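Local coordinates for protein toll (Drosophila melanogaster, PDB 4LXR) that binds the cleaved, active form of the cytokine Spätzle and thereby triggers Toll signalling in antifungal immunity and in dorsal-ventral patterning of the embryo, at residues A[689-702]-A[716-728]. Numbering follows the deposited sequence.
Sequences LTHLDISWNHLQML and WRSVKLSGNPWMC. With NAG (2-acetamido-2-deoxy-beta-D-glucopyranose), chain G.
Asn-724 reaches from its own turn into the backbone of 694-699, the asparagine signature of a leucine-rich repeat. Its CB lies over one face of the Trp-726 indole, toward its rim, and 3.5 Å from Leu-699 O. CG stands beside the backbone N (chi1 -74°), which turns the amide toward Ile-694 and Leu-699. OD1 accepts from Leu-699 N at 3.1 Å and weakly from Asn-697 N. Asn-724 ND2 gives one proton to Ile-694 O at 2.9 Å, close to the amide plane, and the other to Leu-721 O. Trp-726 NE1 reaches that same Leu-721 O from the opposite face of the carbonyl. With an alanine here, Ile-694 O and Leu-699 N would probably lose the amide that pairs with them. Next to Asn-724, Gly-723 CA sits over the six-membered ring of Trp-696, 3.5 Å from its centroid, where a side chain would clash. Leu-699 CB touches Trp-726 CH2, and Leu-702 CD1 meets the indole at its edge. Strands 691-693 and 718-720 run parallel, with 718-720 the outermost strand of its sheet within this chain and 669-671 on the other side of 691-693. Helix 704-710, in the connection between them, covers Leu-689, Leu-702 and Val-719.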
ATOM      1  N   LEU A 689     -10.435 -58.351  16.699  1.00 39.92           N
ATOM      2  CA  LEU A 689      -9.614 -57.867  17.815  1.00 43.97           C
ATOM      3  C   LEU A 689      -8.119 -57.979  17.552  1.00 42.70           C
ATOM      4  O   LEU A 689      -7.641 -59.031  17.128  1.00 43.59           O
ATOM      5  CB  LEU A 689      -9.959 -58.640  19.101  1.00 45.60           C
ATOM      6  CG  LEU A 689      -9.688 -57.929  20.432  1.00 44.61           C
ATOM      7  CD1 LEU A 689     -10.570 -56.679  20.569  1.00 44.23           C
ATOM      8  CD2 LEU A 689      -9.910 -58.869  21.599  1.00 41.54           C
ATOM      9  N   THR A 690      -7.380 -56.899  17.816  1.00 37.54           N
ATOM     10  CA  THR A 690      -5.922 -56.911  17.678  1.00 32.81           C
ATOM     11  C   THR A 690      -5.240 -56.425  18.952  1.00 37.67           C
ATOM     12  O   THR A 690      -4.015 -56.437  19.060  1.00 35.69           O
ATOM     13  CB  THR A 690      -5.433 -56.017  16.515  1.00 42.16           C
ATOM     14  OG1 THR A 690      -5.686 -54.648  16.838  1.00 43.26           O
ATOM     15  CG2 THR A 690      -6.144 -56.369  15.200  1.00 35.01           C
ATOM     16  N   HIS A 691      -6.035 -55.999  19.921  1.00 37.14           N
ATOM     17  CA  HIS A 691      -5.493 -55.536  21.193  1.00 36.12           C
ATOM     18  C   HIS A 691      -6.473 -55.859  22.328  1.00 34.51           C
ATOM     19  O   HIS A 691      -7.683 -55.564  22.241  1.00 34.83           O
ATOM     20  CB  HIS A 691      -5.189 -54.030  21.115  1.00 39.71           C
ATOM     21  CG  HIS A 691      -4.668 -53.442  22.391  1.00 41.70           C
ATOM     22  ND1 HIS A 691      -3.354 -53.570  22.789  1.00 51.15           N
ATOM     23  CD2 HIS A 691      -5.282 -52.716  23.354  1.00 45.43           C
ATOM     24  CE1 HIS A 691      -3.183 -52.951  23.943  1.00 51.90           C
ATOM     25  NE2 HIS A 691      -4.338 -52.424  24.308  1.00 47.41           N
ATOM     26  N   LEU A 692      -5.958 -56.486  23.378  1.00 30.37           N
ATOM     27  CA  LEU A 692      -6.773 -56.862  24.521  1.00 38.02           C
ATOM     28  C   LEU A 692      -6.040 -56.469  25.789  1.00 40.63           C
ATOM     29  O   LEU A 692      -5.041 -57.091  26.161  1.00 35.44           O
ATOM     30  CB  LEU A 692      -7.043 -58.372  24.516  1.00 31.17           C
ATOM     31  CG  LEU A 692      -7.922 -58.990  25.603  1.00 35.12           C
ATOM     32  CD1 LEU A 692      -9.370 -58.496  25.500  1.00 38.52           C
ATOM     33  CD2 LEU A 692      -7.877 -60.542  25.542  1.00 32.92           C
ATOM     34  N   ASP A 693      -6.532 -55.436  26.454  1.00 30.79           N
ATOM     35  CA  ASP A 693      -5.926 -55.013  27.703  1.00 34.72           C
ATOM     36  C   ASP A 693      -6.856 -55.453  28.809  1.00 35.77           C
ATOM     37  O   ASP A 693      -7.877 -54.811  29.049  1.00 32.57           O
ATOM     38  CB  ASP A 693      -5.711 -53.489  27.732  1.00 30.79           C
ATOM     39  CG  ASP A 693      -5.082 -52.993  29.040  1.00 32.68           C
ATOM     40  OD1 ASP A 693      -4.969 -53.754  30.030  1.00 32.26           O
ATOM     41  OD2 ASP A 693      -4.702 -51.811  29.086  1.00 37.51           O
ATOM     42  N   ILE A 694      -6.500 -56.557  29.471  1.00 31.28           N
ATOM     43  CA  ILE A 694      -7.270 -57.054  30.599  1.00 32.38           C
ATOM     44  C   ILE A 694      -6.446 -57.010  31.871  1.00 33.65           C
ATOM     45  O   ILE A 694      -6.628 -57.835  32.770  1.00 37.75           O
ATOM     46  CB  ILE A 694      -7.797 -58.496  30.373  1.00 32.87           C
ATOM     47  CG1 ILE A 694      -6.662 -59.431  29.935  1.00 31.84           C
ATOM     48  CG2 ILE A 694      -8.972 -58.476  29.396  1.00 33.65           C
ATOM     49  CD1 ILE A 694      -7.115 -60.768  29.391  1.00 32.43           C
ATOM     50  N   SER A 695      -5.539 -56.046  31.946  1.00 32.96           N
ATOM     51  CA  SER A 695      -4.773 -55.822  33.167  1.00 31.86           C
ATOM     52  C   SER A 695      -5.652 -55.275  34.300  1.00 36.71           C
ATOM     53  O   SER A 695      -6.723 -54.705  34.062  1.00 34.17           O
ATOM     54  CB  SER A 695      -3.592 -54.875  32.903  1.00 33.98           C
ATOM     55  OG  SER A 695      -4.024 -53.619  32.400  1.00 37.64           O
ATOM     56  N   TRP A 696      -5.189 -55.461  35.533  1.00 37.42           N
ATOM     57  CA  TRP A 696      -5.899 -54.990  36.723  1.00 38.24           C
ATOM     58  C   TRP A 696      -7.356 -55.418  36.755  1.00 44.49           C
ATOM     59  O   TRP A 696      -8.252 -54.611  36.992  1.00 45.87           O
ATOM     60  CB  TRP A 696      -5.723 -53.477  36.909  1.00 36.14           C
ATOM     61  CG  TRP A 696      -4.274 -53.158  37.020  1.00 40.13           C
ATOM     62  CD1 TRP A 696      -3.448 -52.708  36.024  1.00 38.24           C
ATOM     63  CD2 TRP A 696      -3.446 -53.348  38.175  1.00 35.97           C
ATOM     64  NE1 TRP A 696      -2.157 -52.590  36.500  1.00 38.96           N
ATOM     65  CE2 TRP A 696      -2.134 -52.973  37.817  1.00 37.58           C
ATOM     66  CE3 TRP A 696      -3.690 -53.794  39.479  1.00 47.67           C
ATOM     67  CZ2 TRP A 696      -1.071 -53.026  38.721  1.00 37.14           C
ATOM     68  CZ3 TRP A 696      -2.635 -53.841  40.373  1.00 45.46           C
ATOM     69  CH2 TRP A 696      -1.342 -53.466  39.989  1.00 37.68           C
ATOM     70  N   ASN A 697      -7.576 -56.704  36.501  1.00 43.51           N
ATOM     71  CA  ASN A 697      -8.888 -57.305  36.663  1.00 45.95           C
ATOM     72  C   ASN A 697      -8.834 -58.334  37.788  1.00 43.17           C
ATOM     73  O   ASN A 697      -7.984 -58.215  38.668  1.00 45.50           O
ATOM     74  CB  ASN A 697      -9.387 -57.872  35.336  1.00 37.52           C
ATOM     75  CG  ASN A 697     -10.084 -56.809  34.479  1.00 42.86           C
ATOM     76  OD1 ASN A 697     -11.302 -56.708  34.493  1.00 38.83           O
ATOM     77  ND2 ASN A 697      -9.308 -56.011  33.748  1.00 36.15           N
ATOM     78  N   HIS A 698      -9.724 -59.325  37.783  1.00 40.50           N
ATOM     79  CA  HIS A 698      -9.727 -60.347  38.842  1.00 42.01           C
ATOM     80  C   HIS A 698      -9.402 -61.740  38.298  1.00 41.64           C
ATOM     81  O   HIS A 698      -9.941 -62.736  38.782  1.00 44.54           O
ATOM     82  CB  HIS A 698     -11.091 -60.418  39.552  1.00 44.40           C
ATOM     83  CG  HIS A 698     -11.453 -59.185  40.322  1.00 55.83           C
ATOM     84  ND1 HIS A 698     -10.656 -58.061  40.359  1.00 54.58           N
ATOM     85  CD2 HIS A 698     -12.534 -58.902  41.089  1.00 56.19           C
ATOM     86  CE1 HIS A 698     -11.229 -57.138  41.111  1.00 56.99           C
ATOM     87  NE2 HIS A 698     -12.369 -57.625  41.568  1.00 60.25           N
ATOM     88  N   LEU A 699      -8.543 -61.805  37.290  1.00 41.71           N
ATOM     89  CA  LEU A 699      -8.318 -63.052  36.565  1.00 43.93           C
ATOM     90  C   LEU A 699      -7.316 -63.941  37.276  1.00 43.36           C
ATOM     91  O   LEU A 699      -6.297 -63.472  37.784  1.00 45.00           O
ATOM     92  CB  LEU A 699      -7.826 -62.766  35.145  1.00 41.73           C
ATOM     93  CG  LEU A 699      -8.705 -61.899  34.242  1.00 39.11           C
ATOM     94  CD1 LEU A 699      -7.922 -61.578  32.972  1.00 39.05           C
ATOM     95  CD2 LEU A 699      -9.997 -62.618  33.902  1.00 38.64           C
ATOM     96  N   GLN A 700      -7.602 -65.234  37.294  1.00 44.68           N
ATOM     97  CA  GLN A 700      -6.711 -66.186  37.942  1.00 47.07           C
ATOM     98  C   GLN A 700      -6.039 -67.091  36.928  1.00 46.55           C
ATOM     99  O   GLN A 700      -4.994 -67.686  37.203  1.00 47.31           O
ATOM    100  CB  GLN A 700      -7.480 -67.011  38.971  1.00 44.29           C
ATOM    101  CG  GLN A 700      -8.054 -66.173  40.100  1.00 51.92           C
ATOM    102  CD  GLN A 700      -8.336 -66.986  41.348  1.00 58.28           C
ATOM    103  OE1 GLN A 700      -7.737 -68.039  41.563  1.00 61.84           O
ATOM    104  NE2 GLN A 700      -9.245 -66.497  42.181  1.00 54.20           N
ATOM    105  N   MET A 701      -6.623 -67.166  35.739  1.00 42.47           N
ATOM    106  CA  MET A 701      -6.194 -68.149  34.758  1.00 46.37           C
ATOM    107  C   MET A 701      -6.726 -67.797  33.370  1.00 38.95           C
ATOM    108  O   MET A 701      -7.689 -67.052  33.251  1.00 40.05           O
ATOM    109  CB  MET A 701      -6.679 -69.533  35.225  1.00 54.21           C
ATOM    110  CG  MET A 701      -6.923 -70.574  34.155  1.00 52.89           C
ATOM    111  SD  MET A 701      -8.600 -70.469  33.520  1.00 79.98           S
ATOM    112  CE  MET A 701      -8.697 -72.028  32.635  1.00 73.98           C
ATOM    113  N   LEU A 702      -6.094 -68.325  32.326  1.00 38.21           N
ATOM    114  CA  LEU A 702      -6.573 -68.151  30.958  1.00 37.69           C
ATOM    115  C   LEU A 702      -6.605 -69.493  30.223  1.00 39.88           C
ATOM    116  O   LEU A 702      -5.575 -70.158  30.092  1.00 42.63           O
ATOM    117  CB  LEU A 702      -5.656 -67.191  30.201  1.00 35.55           C
ATOM    118  CG  LEU A 702      -6.145 -65.817  29.771  1.00 45.92           C
ATOM    119  CD1 LEU A 702      -7.076 -65.183  30.802  1.00 43.52           C
ATOM    120  CD2 LEU A 702      -4.934 -64.931  29.501  1.00 32.79           C
ATOM    121  N   TRP A 716      -1.553 -60.753  14.128  1.00 73.70           N
ATOM    122  CA  TRP A 716      -1.143 -60.122  15.380  1.00 73.45           C
ATOM    123  C   TRP A 716      -2.336 -59.859  16.290  1.00 70.65           C
ATOM    124  O   TRP A 716      -3.426 -59.511  15.829  1.00 75.35           O
ATOM    125  CB  TRP A 716      -0.387 -58.813  15.108  1.00 77.68           C
ATOM    126  CG  TRP A 716      -0.044 -58.005  16.345  1.00 78.77           C
ATOM    127  CD1 TRP A 716      -0.913 -57.318  17.144  1.00 79.03           C
ATOM    128  CD2 TRP A 716       1.267 -57.771  16.892  1.00 80.19           C
ATOM    129  NE1 TRP A 716      -0.234 -56.697  18.159  1.00 83.21           N
ATOM    130  CE2 TRP A 716       1.105 -56.955  18.029  1.00 77.36           C
ATOM    131  CE3 TRP A 716       2.557 -58.179  16.534  1.00 81.96           C
ATOM    132  CZ2 TRP A 716       2.183 -56.532  18.807  1.00 71.92           C
ATOM    133  CZ3 TRP A 716       3.626 -57.758  17.310  1.00 79.26           C
ATOM    134  CH2 TRP A 716       3.431 -56.945  18.433  1.00 74.60           C
ATOM    135  N   ARG A 717      -2.119 -60.070  17.584  1.00 56.90           N
ATOM    136  CA  ARG A 717      -3.023 -59.642  18.642  1.00 50.47           C
ATOM    137  C   ARG A 717      -2.135 -59.322  19.844  1.00 55.16           C
ATOM    138  O   ARG A 717      -1.270 -60.112  20.210  1.00 51.48           O
ATOM    139  CB  ARG A 717      -4.029 -60.725  19.007  1.00 46.71           C
ATOM    140  CG  ARG A 717      -4.479 -61.595  17.850  1.00 54.05           C
ATOM    141  CD  ARG A 717      -5.989 -61.657  17.711  1.00 58.13           C
ATOM    142  NE  ARG A 717      -6.388 -62.616  16.682  1.00 62.71           N
ATOM    143  CZ  ARG A 717      -7.640 -62.818  16.293  1.00 72.19           C
ATOM    144  NH1 ARG A 717      -8.620 -62.115  16.833  1.00 76.29           N
ATOM    145  NH2 ARG A 717      -7.914 -63.714  15.354  1.00 79.77           N
ATOM    146  N   SER A 718      -2.351 -58.149  20.432  1.00 65.67           N
ATOM    147  CA  SER A 718      -1.515 -57.596  21.496  1.00 54.73           C
ATOM    148  C   SER A 718      -2.260 -57.694  22.838  1.00 58.12           C
ATOM    149  O   SER A 718      -3.486 -57.555  22.874  1.00 61.38           O
ATOM    150  CB  SER A 718      -1.230 -56.131  21.171  1.00 42.73           C
ATOM    151  OG  SER A 718      -0.430 -55.528  22.157  1.00 48.82           O
ATOM    152  N   VAL A 719      -1.533 -57.933  23.934  1.00 43.24           N
ATOM    153  CA  VAL A 719      -2.165 -58.202  25.230  1.00 30.43           C
ATOM    154  C   VAL A 719      -1.500 -57.537  26.444  1.00 29.34           C
ATOM    155  O   VAL A 719      -0.274 -57.475  26.546  1.00 27.94           O
ATOM    156  CB  VAL A 719      -2.169 -59.718  25.559  1.00 45.51           C
ATOM    157  CG1 VAL A 719      -3.400 -60.070  26.366  1.00 40.58           C
ATOM    158  CG2 VAL A 719      -2.093 -60.554  24.301  1.00 56.74           C
ATOM    159  N   LYS A 720      -2.308 -57.109  27.407  1.00 27.75           N
ATOM    160  CA  LYS A 720      -1.768 -56.729  28.710  1.00 34.63           C
ATOM    161  C   LYS A 720      -2.375 -57.596  29.810  1.00 32.00           C
ATOM    162  O   LYS A 720      -3.592 -57.792  29.860  1.00 32.44           O
ATOM    163  CB  LYS A 720      -1.971 -55.238  28.986  1.00 36.83           C
ATOM    164  CG  LYS A 720      -1.209 -54.336  28.003  1.00 33.51           C
ATOM    165  CD  LYS A 720      -1.262 -52.878  28.421  1.00 47.68           C
ATOM    166  CE  LYS A 720      -0.825 -51.968  27.270  1.00 60.01           C
ATOM    167  NZ  LYS A 720      -1.162 -50.529  27.497  1.00 67.57           N
ATOM    168  N   LEU A 721      -1.524 -58.128  30.684  1.00 28.37           N
ATOM    169  CA  LEU A 721      -1.954 -59.170  31.609  1.00 32.86           C
ATOM    170  C   LEU A 721      -1.598 -58.958  33.082  1.00 31.07           C
ATOM    171  O   LEU A 721      -1.983 -59.779  33.927  1.00 33.08           O
ATOM    172  CB  LEU A 721      -1.410 -60.524  31.151  1.00 29.37           C
ATOM    173  CG  LEU A 721      -1.854 -61.026  29.784  1.00 29.09           C
ATOM    174  CD1 LEU A 721      -1.006 -62.232  29.368  1.00 29.09           C
ATOM    175  CD2 LEU A 721      -3.341 -61.375  29.833  1.00 29.80           C
ATOM    176  N   SER A 722      -0.883 -57.877  33.396  1.00 29.61           N
ATOM    177  CA  SER A 722      -0.420 -57.651  34.768  1.00 33.14           C
ATOM    178  C   SER A 722      -1.545 -57.133  35.652  1.00 37.00           C
ATOM    179  O   SER A 722      -2.606 -56.757  35.161  1.00 31.89           O
ATOM    180  CB  SER A 722       0.779 -56.695  34.812  1.00 35.79           C
ATOM    181  OG  SER A 722       0.413 -55.373  34.436  1.00 33.12           O
ATOM    182  N   GLY A 723      -1.307 -57.118  36.958  1.00 32.85           N
ATOM    183  CA  GLY A 723      -2.311 -56.678  37.905  1.00 34.38           C
ATOM    184  C   GLY A 723      -3.420 -57.691  38.132  1.00 41.26           C
ATOM    185  O   GLY A 723      -4.449 -57.365  38.713  1.00 43.15           O
ATOM    186  N   ASN A 724      -3.221 -58.922  37.678  1.00 38.93           N
ATOM    187  CA  ASN A 724      -4.204 -59.975  37.913  1.00 41.54           C
ATOM    188  C   ASN A 724      -3.705 -61.010  38.922  1.00 43.14           C
ATOM    189  O   ASN A 724      -2.518 -61.325  38.956  1.00 40.12           O
ATOM    190  CB  ASN A 724      -4.588 -60.660  36.598  1.00 35.09           C
ATOM    191  CG  ASN A 724      -5.490 -59.796  35.734  1.00 34.70           C
ATOM    192  OD1 ASN A 724      -6.697 -59.740  35.952  1.00 35.89           O
ATOM    193  ND2 ASN A 724      -4.907 -59.124  34.747  1.00 34.95           N
ATOM    194  N   PRO A 725      -4.615 -61.547  39.749  1.00 38.98           N
ATOM    195  CA  PRO A 725      -4.231 -62.575  40.735  1.00 40.48           C
ATOM    196  C   PRO A 725      -4.062 -63.950  40.096  1.00 42.62           C
ATOM    197  O   PRO A 725      -4.889 -64.841  40.330  1.00 42.28           O
ATOM    198  CB  PRO A 725      -5.418 -62.596  41.705  1.00 42.74           C
ATOM    199  CG  PRO A 725      -6.582 -62.138  40.889  1.00 42.34           C
ATOM    200  CD  PRO A 725      -6.027 -61.146  39.876  1.00 40.08           C
ATOM    201  N   TRP A 726      -3.010 -64.115  39.297  1.00 38.69           N
ATOM    202  CA  TRP A 726      -2.780 -65.362  38.576  1.00 43.22           C
ATOM    203  C   TRP A 726      -2.554 -66.558  39.517  1.00 45.55           C
ATOM    204  O   TRP A 726      -1.801 -66.468  40.488  1.00 42.09           O
ATOM    205  CB  TRP A 726      -1.619 -65.209  37.587  1.00 39.54           C
ATOM    206  CG  TRP A 726      -1.867 -64.131  36.570  1.00 35.81           C
ATOM    207  CD1 TRP A 726      -1.208 -62.945  36.456  1.00 36.10           C
ATOM    208  CD2 TRP A 726      -2.862 -64.139  35.536  1.00 35.27           C
ATOM    209  NE1 TRP A 726      -1.722 -62.215  35.409  1.00 35.93           N
ATOM    210  CE2 TRP A 726      -2.739 -62.926  34.829  1.00 34.42           C
ATOM    211  CE3 TRP A 726      -3.842 -65.058  35.139  1.00 39.74           C
ATOM    212  CZ2 TRP A 726      -3.558 -62.605  33.743  1.00 32.71           C
ATOM    213  CZ3 TRP A 726      -4.660 -64.735  34.067  1.00 39.44           C
ATOM    214  CH2 TRP A 726      -4.509 -63.515  33.379  1.00 38.75           C
ATOM    215  N   MET A 727      -3.237 -67.659  39.219  1.00 41.66           N
ATOM    216  CA  MET A 727      -3.092 -68.909  39.965  1.00 45.01           C
ATOM    217  C   MET A 727      -2.043 -69.764  39.272  1.00 43.18           C
ATOM    218  O   MET A 727      -2.316 -70.399  38.256  1.00 88.90           O
ATOM    219  CB  MET A 727      -4.437 -69.649  40.036  1.00 45.76           C
ATOM    220  CG  MET A 727      -4.381 -71.036  40.663  1.00 81.48           C
ATOM    221  SD  MET A 727      -3.977 -71.006  42.422  1.00 82.27           S
ATOM    222  CE  MET A 727      -5.019 -69.662  43.002  1.00 85.57           C
ATOM    223  N   CYS A 728      -0.835 -69.749  39.817  1.00 43.13           N
ATOM    224  CA  CYS A 728       0.297 -70.446  39.204  1.00 49.82           C
ATOM    225  C   CYS A 728       0.508 -71.846  39.783  1.00 52.79           C
ATOM    226  O   CYS A 728       1.406 -72.080  40.582  1.00 59.84           O
ATOM    227  CB  CYS A 728       1.571 -69.587  39.279  1.00 41.08           C
ATOM    228  SG  CYS A 728       1.373 -67.973  38.391  1.00 39.85           S
TER
HETATM  229  C1  NAG G   1     -15.299 -55.078  41.995  1.00 43.69           C
HETATM  230  C2  NAG G   1     -16.417 -54.977  43.032  1.00 52.22           C
HETATM  231  C3  NAG G   1     -16.019 -54.004  44.142  1.00 64.28           C
HETATM  232  C4  NAG G   1     -14.652 -54.356  44.717  1.00 69.41           C
HETATM  233  C5  NAG G   1     -13.625 -54.509  43.596  1.00 67.74           C
HETATM  234  C6  NAG G   1     -12.289 -55.027  44.077  1.00 73.88           C
HETATM  235  C7  NAG G   1     -18.553 -55.375  41.865  1.00 60.41           C
HETATM  236  C8  NAG G   1     -19.763 -54.726  41.254  1.00 54.90           C
HETATM  237  N2  NAG G   1     -17.656 -54.543  42.404  1.00 57.07           N
HETATM  238  O3  NAG G   1     -16.997 -54.006  45.177  1.00 64.97           O
HETATM  239  O4  NAG G   1     -14.250 -53.303  45.586  1.00 73.02           O
HETATM  240  O5  NAG G   1     -14.097 -55.456  42.628  1.00 60.61           O
HETATM  241  O6  NAG G   1     -11.246 -54.103  43.796  1.00 81.73           O
HETATM  242  O7  NAG G   1     -18.398 -56.593  41.869  1.00 64.04           O
HETATM  243  O   HOH W   1      -4.129 -50.630  26.499  1.00 38.19           O
HETATM  244  O   HOH W   2      -6.826 -56.003  39.798  1.00 50.04           O